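Local coordinates for ABC transporter (Caldanaerobius, PDB 4G68), which probably serves as the extracellular solute-binding component of an ABC transporter that takes up breakdown products of xylan in a thermophilic bacterium, at residues Ala91-Pro96 / Ala113-Gln118; Phe106-Val111 / Val139-Lys144; Ala273-Phe276 / Phe280-Ala283; Asp406-Leu411 / Glu419-Gln424. All coordinates share one frame; numbering follows the deposited sequence.

Contact 1 of 4, residues Ala91-Pro96 / Ala113-Gln118; sequences AANEAP and AGKVLQ
K115 reaches from one surface loop to the side-chain amide of N93 on another, the two side chains crossing at about a right angle. That amide is probably built turned over, so which of its end atoms is nitrogen is uncertain. From CA the lysine starts toward the 91-96 segment; its side chain also packs on I90 of helix 79-91, and CB and CG do not yet come close to N93. Two turns steer the chain: CG lies beside the backbone N (chi1 -50°), and a second bend follows at chi2 (-63°). Beyond that it runs straight, and K115 CD passes 3.6 Å from the N93 amide atom modelled as ND2. CE follows a little farther from the same atom. The tip comes closest, with K115 NZ 2.9 Å from the N93 atom modelled as ND2; with the amide turned back, this approach may be a hydrogen bond. A second, looser neighbour of K115 NZ is the backbone A91 O at 4.3 Å, near the C-terminal end of helix 79-91. Both backbones bend sharply here. N93 and G114 each have positive phi and end a helix in a Schellman motif, and K115 follows directly on the second. The loops are also tied to a third piece of chain: N93 O accepts from N328 ND2, and the K115 backbone bonds to A327. The ammonium group thus sits near the carbonyl end of a helix, whose partial negative charge would probably suit a lysine; with the amide turned back, the contact would be a neutral amide meeting a charged ammonium at the surface.

Contact 2 of 4, residues Phe106-Val111 / Val139-Lys144; sequences FSQPFV and VTYNGK
S107 OG is gripped by two groups, W102 O and T101 OG1, and this holds the serine so that its CB lies 3.6 Å from Y141 OH. The phenol oxygen has a polar partner of its own in G104 O, just ahead of the 106-111 segment. Between these fixed points the Y141 ring lies against the start of helix 108-112. V111 CG2 sits over one face, 4.1 Å from the ring centroid and 17° off the normal, a CH-pi contact offset toward the rim at CE2. The other methyl, CG1, rests against Y141 CB at 3.9 Å, so the valine spans the root of the tyrosine and its ring. Q108 meets the CE1 side: its CA is 3.6 Å from Y141 CE1, and its CG, anti to the backbone N (chi1 -165°), continues past CD1. The amide beyond is inclined 35° to the ring. Y141 is also the first residue of a type I' turn ending at K144, which closes a tight two-residue hairpin through N142 and G143. Across this turn K144 NZ donates to N142 O over 2.7 Å. The tyrosine therefore works in two ways: its ring supplies apolar cover for the first helical turn, and its buried hydroxyl is satisfied by a backbone carbonyl, tying the hairpin to the loop that leads into the helix.

Contact 3 of 4, residues Ala273-Phe276 / Phe280-Ala283; sequences AMYF and FDAA
The chain runs extended through Y275 in strand 274-278, then bends into a short 3-10 segment that includes F280 and D281, which places D281 to face Y275 across the bend. Y275 and D281 both start toward each other from their CA atoms, and their side chains bridge the bend. The tyrosine ring reaches out from the strand with CG anti to the backbone N (chi1 -176°), and its hydroxyl donates to D281 OD2. The modelled separation of Y275 OH and D281 OD2, 2.3 Å, is very short and is doubtful as an exact length. D281 OD2 lies at the edge of the ring, near its plane, 3.3 Å from Y275 CE2. The carboxylate itself is turned steeply, its plane 76° from that of the ring. Its second oxygen, OD1, forms a salt bridge with NH1 of R260 on helix 260-268, and the tyrosine ring meets F285 edge-to-face. Both residues are buried, and each oxygen of the carboxylate has a partner. The nearby guanidinium would probably keep D281 ionised, and one carboxylate links Y275 of the strand to R260 of helix 260-268.

Contact 4 of 4, residues Asp406-Leu411 / Glu419-Gln424; sequences DLVAQL and EEYSKQ
The Y421 ring takes L411 CD1 over one face, 3.7 Å from the centroid and 15° off the normal, with the methyl shifted toward the rim at CD1. At the ring edge, near its plane, lies L407 CB, 3.8 Å from Y421 CE1. This reach follows from the first torsion of the tyrosine: Y421 CG is anti to its own backbone N (chi1 167°), which swings the ring off its helix toward helix 398-412. The L411 and Y421 side chains cross at about a right angle, and L411 CD2 also touches Y421 CB at 3.8 Å. V408 instead lies alongside the tyrosine, pointing the same way, with V408 CG2 3.8 Å from Y421 OH. One turn further on, Q424 packs against L407, with Q424 OE1 3.7 Å from L407 CD2. The amide is held by a nearly straight bond within its own helix, Q424 NE2 to E420 OE1, 3.0 Å, using the anti lone pair of the carboxylate. A239 of helix 233-248 and Y207 of helix 201-215 also touch Y421. The two helical segments run antiparallel at 175° with axes 10.3 Å apart, the geometry of a helical hairpin, here closing the C-terminal end of the chain with a mostly apolar seam.

From the N terminus, contact 1 opens in the loop after helix 79-91. Contact 2 opens at 106-111 before contact 1 closes at 113-118, and itself closes at the 139-144 hairpin, so the two cross. They also touch: K115 N lies 3.0 Å from F110 O, a probable hydrogen bond, and V116 packs on F110. Together they tie the end of helix 79-91, helix 108-112 with the loop after it, and the 139-144 hairpin. Contact 3 follows in series, closing a short bend after strand 274-278 on the opposite side of the chain's centre from contacts 1 and 2; it and contact 2 reach the same mixed sheet. Contact 4, last, closes the turn between helices 398-412 and 418-429, its centre about 25 Å from that of contact 3.

Contact 1 of 4, residues Ala91-Pro96 / Ala113-Gln118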
loop_
_atom_site.group_PDB
_atom_site.type_symbol
_atom_site.label_atom_id
_atom_site.label_comp_id
_atom_site.label_asym_id
_atom_site.label_seq_id
_atom_site.Cartn_x
_atom_site.Cartn_y
_atom_site.Cartn_z
ATOM N N ALA C 91 14.336 -16.272 -7.411
ATOM C CA ALA C 91 14.865 -17.518 -6.907
ATOM C C ALA C 91 15.494 -18.345 -8.042
ATOM O O ALA C 91 16.551 -18.951 -7.846
ATOM C CB ALA C 91 13.807 -18.286 -6.116
ATOM N N ALA C 92 14.888 -18.304 -9.236
ATOM C CA ALA C 92 15.389 -19.041 -10.385
ATOM C C ALA C 92 16.530 -18.328 -11.148
ATOM O O ALA C 92 17.002 -18.822 -12.184
ATOM C CB ALA C 92 14.231 -19.383 -11.332
ATOM N N ASN C 93 16.975 -17.174 -10.647
ATOM C CA ASN C 93 17.980 -16.353 -11.328
ATOM C C ASN C 93 17.547 -15.872 -12.715
ATOM O O ASN C 93 18.361 -15.744 -13.638
ATOM C CB ASN C 93 19.338 -17.067 -11.372
ATOM C CG ASN C 93 19.920 -17.264 -9.985
ATOM O OD1 ASN C 93 20.339 -18.366 -9.610
ATOM N ND2 ASN C 93 19.912 -16.199 -9.198
ATOM N N GLU C 94 16.252 -15.605 -12.859
ATOM C CA GLU C 94 15.683 -15.253 -14.163
ATOM C C GLU C 94 14.827 -14.008 -14.037
ATOM O O GLU C 94 13.854 -13.823 -14.799
ATOM C CB GLU C 94 14.822 -16.388 -14.679
ATOM C CG GLU C 94 15.478 -17.733 -14.513
ATOM C CD GLU C 94 14.733 -18.833 -15.203
ATOM O OE1 GLU C 94 15.429 -19.647 -15.835
ATOM O OE2 GLU C 94 13.483 -18.884 -15.138
ATOM N N ALA C 95 15.196 -13.170 -13.063
ATOM C CA ALA C 95 14.589 -11.842 -12.896
ATOM C C ALA C 95 15.004 -10.867 -14.020
ATOM O O ALA C 95 16.105 -11.014 -14.595
ATOM C CB ALA C 95 14.932 -11.288 -11.529
ATOM N N PRO C 96 14.147 -9.855 -14.315
ATOM C CA PRO C 96 14.418 -8.833 -15.303
ATOM C C PRO C 96 15.523 -7.938 -14.826
ATOM O O PRO C 96 15.915 -8.020 -13.678
ATOM C CB PRO C 96 13.128 -8.021 -15.331
ATOM C CG PRO C 96 12.662 -8.067 -13.903
ATOM C CD PRO C 96 12.952 -9.500 -13.490
ATOM N N ALA C 113 19.996 -12.927 -0.303
ATOM C CA ALA C 113 20.397 -14.007 -1.210
ATOM C C ALA C 113 21.388 -13.577 -2.294
ATOM O O ALA C 113 21.719 -14.392 -3.147
ATOM C CB ALA C 113 19.173 -14.637 -1.867
ATOM N N GLY C 114 21.823 -12.319 -2.291
ATOM C CA GLY C 114 22.803 -11.802 -3.295
ATOM C C GLY C 114 22.205 -11.584 -4.683
ATOM O O GLY C 114 22.913 -11.628 -5.713
ATOM N N LYS C 115 20.886 -11.397 -4.726
ATOM C CA LYS C 115 20.151 -11.323 -6.020
ATOM C C LYS C 115 19.913 -9.909 -6.497
ATOM O O LYS C 115 19.400 -9.718 -7.620
ATOM C CB LYS C 115 18.775 -11.967 -5.907
ATOM C CG LYS C 115 18.805 -13.334 -5.295
ATOM C CD LYS C 115 19.605 -14.306 -6.138
ATOM C CE LYS C 115 19.344 -15.658 -5.503
ATOM N NZ LYS C 115 19.921 -16.692 -6.315
ATOM N N VAL C 116 20.279 -8.928 -5.653
ATOM C CA VAL C 116 20.085 -7.488 -5.989
ATOM C C VAL C 116 21.394 -6.686 -6.010
ATOM O O VAL C 116 22.184 -6.739 -5.044
ATOM C CB VAL C 116 19.093 -6.834 -5.002
ATOM C CG1 VAL C 116 18.741 -5.432 -5.449
ATOM C CG2 VAL C 116 17.799 -7.658 -4.888
ATOM N N LEU C 117 21.583 -5.936 -7.092
ATOM C CA LEU C 117 22.738 -5.024 -7.299
ATOM C C LEU C 117 22.767 -3.908 -6.271
ATOM O O LEU C 117 21.771 -3.183 -6.148
ATOM C CB LEU C 117 22.724 -4.395 -8.722
ATOM C CG LEU C 117 23.985 -3.547 -9.021
ATOM C CD1 LEU C 117 25.249 -4.409 -8.910
ATOM C CD2 LEU C 117 23.972 -2.841 -10.378
ATOM N N GLN C 118 23.877 -3.804 -5.530
ATOM C CA GLN C 118 24.127 -2.678 -4.610
ATOM C C GLN C 118 24.331 -1.373 -5.385
ATOM O O GLN C 118 25.077 -1.317 -6.390
ATOM C CB GLN C 118 25.362 -2.954 -3.766
ATOM C CG GLN C 118 25.560 -1.998 -2.601
ATOM C CD GLN C 118 26.981 -2.035 -2.074
ATOM O OE1 GLN C 118 27.653 -3.088 -2.150
ATOM N NE2 GLN C 118 27.464 -0.893 -1.548
#

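Contact 2 of 4, residues Phe106-Val111 / Val139-Lys144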
loop_
_atom_site.group_PDB
_atom_site.type_symbol
_atom_site.label_atom_id
_atom_site.label_comp_id
_atom_site.label_asym_id
_atom_site.label_seq_id
_atom_site.Cartn_x
_atom_site.Cartn_y
_atom_site.Cartn_z
ATOM N N PHE C 106 9.734 -7.353 2.522
ATOM C CA PHE C 106 9.411 -8.127 1.305
ATOM C C PHE C 106 10.648 -8.345 0.472
ATOM O O PHE C 106 10.818 -9.390 -0.146
ATOM C CB PHE C 106 8.420 -7.352 0.468
ATOM C CG PHE C 106 8.018 -8.032 -0.829
ATOM C CD1 PHE C 106 6.921 -8.906 -0.854
ATOM C CD2 PHE C 106 8.671 -7.740 -2.042
ATOM C CE1 PHE C 106 6.520 -9.526 -2.055
ATOM C CE2 PHE C 106 8.245 -8.333 -3.239
ATOM C CZ PHE C 106 7.167 -9.212 -3.246
ATOM N N SER C 107 11.499 -7.325 0.381
ATOM C CA SER C 107 12.676 -7.466 -0.479
ATOM C C SER C 107 13.923 -7.969 0.283
ATOM O O SER C 107 14.995 -8.203 -0.319
ATOM C CB SER C 107 12.959 -6.166 -1.236
ATOM O OG SER C 107 11.801 -5.710 -1.922
ATOM N N GLN C 108 13.800 -8.111 1.605
ATOM C CA GLN C 108 14.993 -8.452 2.403
ATOM C C GLN C 108 15.622 -9.790 1.922
ATOM O O GLN C 108 16.832 -9.836 1.727
ATOM C CB GLN C 108 14.704 -8.463 3.912
ATOM C CG GLN C 108 15.971 -8.448 4.764
ATOM C CD GLN C 108 15.719 -8.626 6.268
ATOM O OE1 GLN C 108 14.578 -8.596 6.745
ATOM N NE2 GLN C 108 16.800 -8.812 7.022
ATOM N N PRO C 109 14.791 -10.842 1.715
ATOM C CA PRO C 109 15.270 -12.141 1.196
ATOM C C PRO C 109 16.063 -12.048 -0.097
ATOM O O PRO C 109 17.118 -12.716 -0.212
ATOM C CB PRO C 109 13.969 -12.919 0.920
ATOM C CG PRO C 109 12.988 -12.354 1.895
ATOM C CD PRO C 109 13.338 -10.899 2.021
ATOM N N PHE C 110 15.557 -11.271 -1.064
ATOM C CA PHE C 110 16.269 -11.053 -2.356
ATOM C C PHE C 110 17.654 -10.442 -2.120
ATOM O O PHE C 110 18.640 -10.781 -2.780
ATOM C CB PHE C 110 15.523 -10.079 -3.282
ATOM C CG PHE C 110 14.026 -10.307 -3.390
ATOM C CD1 PHE C 110 13.462 -11.581 -3.252
ATOM C CD2 PHE C 110 13.182 -9.231 -3.714
ATOM C CE1 PHE C 110 12.076 -11.766 -3.363
ATOM C CE2 PHE C 110 11.800 -9.405 -3.834
ATOM C CZ PHE C 110 11.248 -10.680 -3.666
ATOM N N VAL C 111 17.700 -9.493 -1.196
ATOM C CA VAL C 111 18.912 -8.755 -0.937
ATOM C C VAL C 111 19.881 -9.691 -0.271
ATOM O O VAL C 111 21.012 -9.792 -0.728
ATOM C CB VAL C 111 18.681 -7.464 -0.091
ATOM C CG1 VAL C 111 20.020 -6.855 0.275
ATOM C CG2 VAL C 111 17.834 -6.490 -0.914
ATOM N N VAL C 139 15.013 0.859 1.523
ATOM C CA VAL C 139 15.867 0.161 0.568
ATOM C C VAL C 139 17.321 -0.033 1.073
ATOM O O VAL C 139 18.153 -0.555 0.356
ATOM C CB VAL C 139 15.877 0.856 -0.829
ATOM C CG1 VAL C 139 14.466 0.894 -1.446
ATOM C CG2 VAL C 139 16.452 2.269 -0.739
ATOM N N THR C 140 17.596 0.381 2.316
ATOM C CA THR C 140 18.914 0.230 2.928
ATOM C C THR C 140 18.926 -1.084 3.751
ATOM O O THR C 140 18.074 -1.304 4.617
ATOM C CB THR C 140 19.285 1.434 3.845
ATOM O OG1 THR C 140 19.252 2.647 3.079
ATOM C CG2 THR C 140 20.708 1.276 4.428
ATOM N N TYR C 141 19.871 -1.964 3.417
ATOM C CA TYR C 141 20.065 -3.204 4.143
ATOM C C TYR C 141 21.553 -3.350 4.457
ATOM O O TYR C 141 22.408 -3.269 3.556
ATOM C CB TYR C 141 19.611 -4.382 3.295
ATOM C CG TYR C 141 18.171 -4.328 2.815
ATOM C CD1 TYR C 141 17.174 -5.089 3.435
ATOM C CD2 TYR C 141 17.818 -3.526 1.732
ATOM C CE1 TYR C 141 15.864 -5.029 2.996
ATOM C CE2 TYR C 141 16.542 -3.486 1.255
ATOM C CZ TYR C 141 15.548 -4.214 1.890
ATOM O OH TYR C 141 14.282 -4.144 1.369
ATOM N N ASN C 142 21.844 -3.566 5.736
ATOM C CA ASN C 142 23.218 -3.654 6.199
ATOM C C ASN C 142 24.005 -2.411 5.735
ATOM O O ASN C 142 25.131 -2.528 5.290
ATOM C CB ASN C 142 23.846 -4.925 5.639
ATOM C CG ASN C 142 23.023 -6.154 5.949
ATOM O OD1 ASN C 142 22.911 -6.557 7.113
ATOM N ND2 ASN C 142 22.421 -6.759 4.907
ATOM N N GLY C 143 23.410 -1.227 5.861
ATOM C CA GLY C 143 24.172 0.034 5.638
ATOM C C GLY C 143 24.401 0.367 4.167
ATOM O O GLY C 143 25.100 1.325 3.838
ATOM N N LYS C 144 23.823 -0.437 3.269
ATOM C CA LYS C 144 24.051 -0.313 1.841
ATOM C C LYS C 144 22.715 -0.147 1.154
ATOM O O LYS C 144 21.694 -0.613 1.677
ATOM C CB LYS C 144 24.766 -1.568 1.327
ATOM C CG LYS C 144 26.174 -1.726 1.905
ATOM C CD LYS C 144 26.807 -3.079 1.592
ATOM C CE LYS C 144 26.149 -4.213 2.376
ATOM N NZ LYS C 144 26.593 -4.287 3.799
#

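Contact 3 of 4, residues Ala273-Phe276 / Phe280-Ala283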
loop_
_atom_site.group_PDB
_atom_site.type_symbol
_atom_site.label_atom_id
_atom_site.label_comp_id
_atom_site.label_asym_id
_atom_site.label_seq_id
_atom_site.Cartn_x
_atom_site.Cartn_y
_atom_site.Cartn_z
ATOM N N ALA C 273 -20.774 3.347 1.169
ATOM C CA ALA C 273 -20.443 4.603 1.955
ATOM C C ALA C 273 -18.940 4.896 2.038
ATOM O O ALA C 273 -18.541 6.061 1.787
ATOM C CB ALA C 273 -20.990 4.507 3.383
ATOM N N MET C 274 -18.153 3.850 2.427
ATOM C CA MET C 274 -16.730 3.903 2.759
ATOM C C MET C 274 -15.863 2.798 2.140
ATOM O O MET C 274 -16.366 1.819 1.582
ATOM C CB MET C 274 -16.461 3.961 4.312
ATOM C CG MET C 274 -17.358 4.911 5.122
ATOM S SD MET C 274 -17.269 4.800 6.934
ATOM C CE MET C 274 -15.851 5.816 7.322
ATOM N N TYR C 275 -14.546 3.090 2.087
ATOM C CA TYR C 275 -13.478 2.138 1.677
ATOM C C TYR C 275 -12.310 2.506 2.503
ATOM O O TYR C 275 -12.027 3.714 2.688
ATOM C CB TYR C 275 -13.061 2.448 0.324
ATOM C CG TYR C 275 -12.069 1.571 -0.313
ATOM C CD1 TYR C 275 -12.480 0.536 -1.165
ATOM C CD2 TYR C 275 -10.679 1.838 -0.196
ATOM C CE1 TYR C 275 -11.550 -0.269 -1.802
ATOM C CE2 TYR C 275 -9.758 1.024 -0.840
ATOM C CZ TYR C 275 -10.181 -0.022 -1.640
ATOM O OH TYR C 275 -9.230 -0.846 -2.258
ATOM N N PHE C 276 -11.571 1.488 2.933
ATOM C CA PHE C 276 -10.361 1.788 3.620
ATOM C C PHE C 276 -9.150 1.073 3.030
ATOM O O PHE C 276 -9.156 -0.108 2.794
ATOM C CB PHE C 276 -10.511 1.471 5.112
ATOM C CG PHE C 276 -9.255 1.661 5.867
ATOM C CD1 PHE C 276 -8.867 2.929 6.263
ATOM C CD2 PHE C 276 -8.421 0.573 6.145
ATOM C CE1 PHE C 276 -7.671 3.143 6.914
ATOM C CE2 PHE C 276 -7.207 0.788 6.778
ATOM C CZ PHE C 276 -6.851 2.046 7.172
ATOM N N PHE C 280 -2.977 4.388 -2.793
ATOM C CA PHE C 280 -2.749 4.047 -4.241
ATOM C C PHE C 280 -4.071 3.726 -4.917
ATOM O O PHE C 280 -4.216 3.853 -6.180
ATOM C CB PHE C 280 -1.842 2.805 -4.393
ATOM C CG PHE C 280 -2.063 1.765 -3.292
ATOM C CD1 PHE C 280 -3.122 0.822 -3.401
ATOM C CD2 PHE C 280 -1.180 1.697 -2.207
ATOM C CE1 PHE C 280 -3.286 -0.138 -2.400
ATOM C CE2 PHE C 280 -1.357 0.782 -1.193
ATOM C CZ PHE C 280 -2.404 -0.154 -1.304
ATOM N N ASP C 281 -5.042 3.345 -4.067
ATOM C CA ASP C 281 -6.410 3.107 -4.537
ATOM C C ASP C 281 -7.145 4.358 -4.928
ATOM O O ASP C 281 -8.146 4.295 -5.636
ATOM C CB ASP C 281 -7.206 2.237 -3.545
ATOM C CG ASP C 281 -6.729 0.775 -3.557
ATOM O OD1 ASP C 281 -6.021 0.362 -4.537
ATOM O OD2 ASP C 281 -7.095 0.069 -2.579
ATOM N N ALA C 282 -6.646 5.518 -4.523
ATOM C CA ALA C 282 -7.278 6.810 -4.932
ATOM C C ALA C 282 -7.559 6.925 -6.372
ATOM O O ALA C 282 -8.653 7.364 -6.726
ATOM C CB ALA C 282 -6.446 7.989 -4.503
ATOM N N ALA C 283 -6.597 6.515 -7.214
ATOM C CA ALA C 283 -6.714 6.692 -8.679
ATOM C C ALA C 283 -7.935 5.981 -9.245
ATOM O O ALA C 283 -8.506 6.487 -10.179
ATOM C CB ALA C 283 -5.446 6.223 -9.412
#

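Contact 4 of 4, residues Asp406-Leu411 / Glu419-Gln424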
loop_
_atom_site.group_PDB
_atom_site.type_symbol
_atom_site.label_atom_id
_atom_site.label_comp_id
_atom_site.label_asym_id
_atom_site.label_seq_id
_atom_site.Cartn_x
_atom_site.Cartn_y
_atom_site.Cartn_z
ATOM N N ASP C 406 -3.485 -15.035 6.529
ATOM C CA ASP C 406 -4.489 -16.142 6.563
ATOM C C ASP C 406 -5.382 -16.083 7.783
ATOM O O ASP C 406 -6.640 -16.265 7.668
ATOM C CB ASP C 406 -3.860 -17.542 6.483
ATOM C CG ASP C 406 -3.136 -17.782 5.180
ATOM O OD1 ASP C 406 -3.544 -17.194 4.150
ATOM O OD2 ASP C 406 -2.129 -18.541 5.186
ATOM N N LEU C 407 -4.744 -15.769 8.914
ATOM C CA LEU C 407 -5.397 -15.630 10.190
ATOM C C LEU C 407 -6.260 -14.378 10.306
ATOM O O LEU C 407 -7.245 -14.364 11.005
ATOM C CB LEU C 407 -4.318 -15.582 11.302
ATOM C CG LEU C 407 -3.517 -16.860 11.674
ATOM C CD1 LEU C 407 -2.490 -16.580 12.770
ATOM C CD2 LEU C 407 -4.413 -18.049 12.032
ATOM N N VAL C 408 -5.819 -13.272 9.734
ATOM C CA VAL C 408 -6.729 -12.124 9.722
ATOM C C VAL C 408 -7.924 -12.586 8.902
ATOM O O VAL C 408 -9.060 -12.250 9.248
ATOM C CB VAL C 408 -6.097 -10.790 9.208
ATOM C CG1 VAL C 408 -7.190 -9.748 8.886
ATOM C CG2 VAL C 408 -5.147 -10.200 10.248
ATOM N N ALA C 409 -7.684 -13.321 7.808
ATOM C CA ALA C 409 -8.817 -13.738 6.964
ATOM C C ALA C 409 -9.836 -14.523 7.826
ATOM O O ALA C 409 -11.000 -14.181 7.859
ATOM C CB ALA C 409 -8.360 -14.532 5.748
ATOM N N GLN C 410 -9.341 -15.458 8.636
ATOM C CA GLN C 410 -10.187 -16.240 9.565
ATOM C C GLN C 410 -10.938 -15.429 10.659
ATOM O O GLN C 410 -12.024 -15.852 11.121
ATOM C CB GLN C 410 -9.311 -17.295 10.210
ATOM C CG GLN C 410 -8.990 -18.408 9.250
ATOM C CD GLN C 410 -7.618 -18.994 9.459
ATOM O OE1 GLN C 410 -7.207 -19.367 10.586
ATOM N NE2 GLN C 410 -6.890 -19.078 8.367
ATOM N N LEU C 411 -10.379 -14.282 11.049
ATOM C CA LEU C 411 -11.118 -13.286 11.836
ATOM C C LEU C 411 -12.334 -12.724 11.092
ATOM O O LEU C 411 -13.452 -12.687 11.649
ATOM C CB LEU C 411 -10.222 -12.116 12.290
ATOM C CG LEU C 411 -9.191 -12.353 13.398
ATOM C CD1 LEU C 411 -8.301 -11.111 13.552
ATOM C CD2 LEU C 411 -9.862 -12.710 14.728
ATOM N N GLU C 419 -8.801 -14.265 20.816
ATOM C CA GLU C 419 -7.847 -14.906 21.718
ATOM C C GLU C 419 -7.087 -16.021 20.996
ATOM O O GLU C 419 -5.873 -16.106 21.096
ATOM C CB GLU C 419 -8.562 -15.408 22.966
ATOM C CG GLU C 419 -9.015 -14.291 23.927
ATOM C CD GLU C 419 -10.345 -13.601 23.556
ATOM O OE1 GLU C 419 -11.158 -14.167 22.774
ATOM O OE2 GLU C 419 -10.575 -12.470 24.089
ATOM N N GLU C 420 -7.789 -16.836 20.214
ATOM C CA GLU C 420 -7.130 -17.854 19.397
ATOM C C GLU C 420 -6.314 -17.211 18.309
ATOM O O GLU C 420 -5.254 -17.729 17.930
ATOM C CB GLU C 420 -8.124 -18.859 18.814
ATOM C CG GLU C 420 -8.332 -20.069 19.724
ATOM C CD GLU C 420 -7.018 -20.808 19.968
ATOM O OE1 GLU C 420 -6.307 -21.122 18.975
ATOM O OE2 GLU C 420 -6.673 -21.066 21.150
ATOM N N TYR C 421 -6.797 -16.070 17.821
ATOM C CA TYR C 421 -6.056 -15.329 16.830
ATOM C C TYR C 421 -4.680 -14.977 17.338
ATOM O O TYR C 421 -3.728 -15.252 16.674
ATOM C CB TYR C 421 -6.777 -14.056 16.435
ATOM C CG TYR C 421 -5.884 -13.143 15.645
ATOM C CD1 TYR C 421 -5.596 -13.406 14.308
ATOM C CD2 TYR C 421 -5.303 -12.026 16.252
ATOM C CE1 TYR C 421 -4.769 -12.567 13.577
ATOM C CE2 TYR C 421 -4.473 -11.185 15.527
ATOM C CZ TYR C 421 -4.211 -11.471 14.205
ATOM O OH TYR C 421 -3.378 -10.633 13.539
ATOM N N SER C 422 -4.612 -14.365 18.524
ATOM C CA SER C 422 -3.379 -13.831 19.059
ATOM C C SER C 422 -2.429 -14.940 19.479
ATOM O O SER C 422 -1.223 -14.787 19.289
ATOM C CB SER C 422 -3.621 -12.858 20.206
ATOM O OG SER C 422 -4.401 -11.748 19.792
ATOM N N LYS C 423 -2.988 -16.036 20.030
ATOM C CA LYS C 423 -2.232 -17.259 20.391
ATOM C C LYS C 423 -1.524 -17.868 19.194
ATOM O O LYS C 423 -0.329 -18.196 19.279
ATOM C CB LYS C 423 -3.156 -18.330 20.987
ATOM C CG LYS C 423 -3.607 -18.069 22.417
ATOM C CD LYS C 423 -2.704 -18.750 23.448
ATOM C CE LYS C 423 -3.439 -18.943 24.764
ATOM N NZ LYS C 423 -3.404 -17.710 25.595
ATOM N N GLN C 424 -2.281 -18.035 18.103
ATOM C CA GLN C 424 -1.774 -18.579 16.864
ATOM C C GLN C 424 -0.794 -17.641 16.136
ATOM O O GLN C 424 0.062 -18.118 15.392
ATOM C CB GLN C 424 -2.911 -19.016 15.946
ATOM C CG GLN C 424 -3.651 -20.244 16.456
ATOM C CD GLN C 424 -4.703 -20.757 15.501
ATOM O OE1 GLN C 424 -4.451 -20.922 14.301
ATOM N NE2 GLN C 424 -5.882 -21.034 16.026
#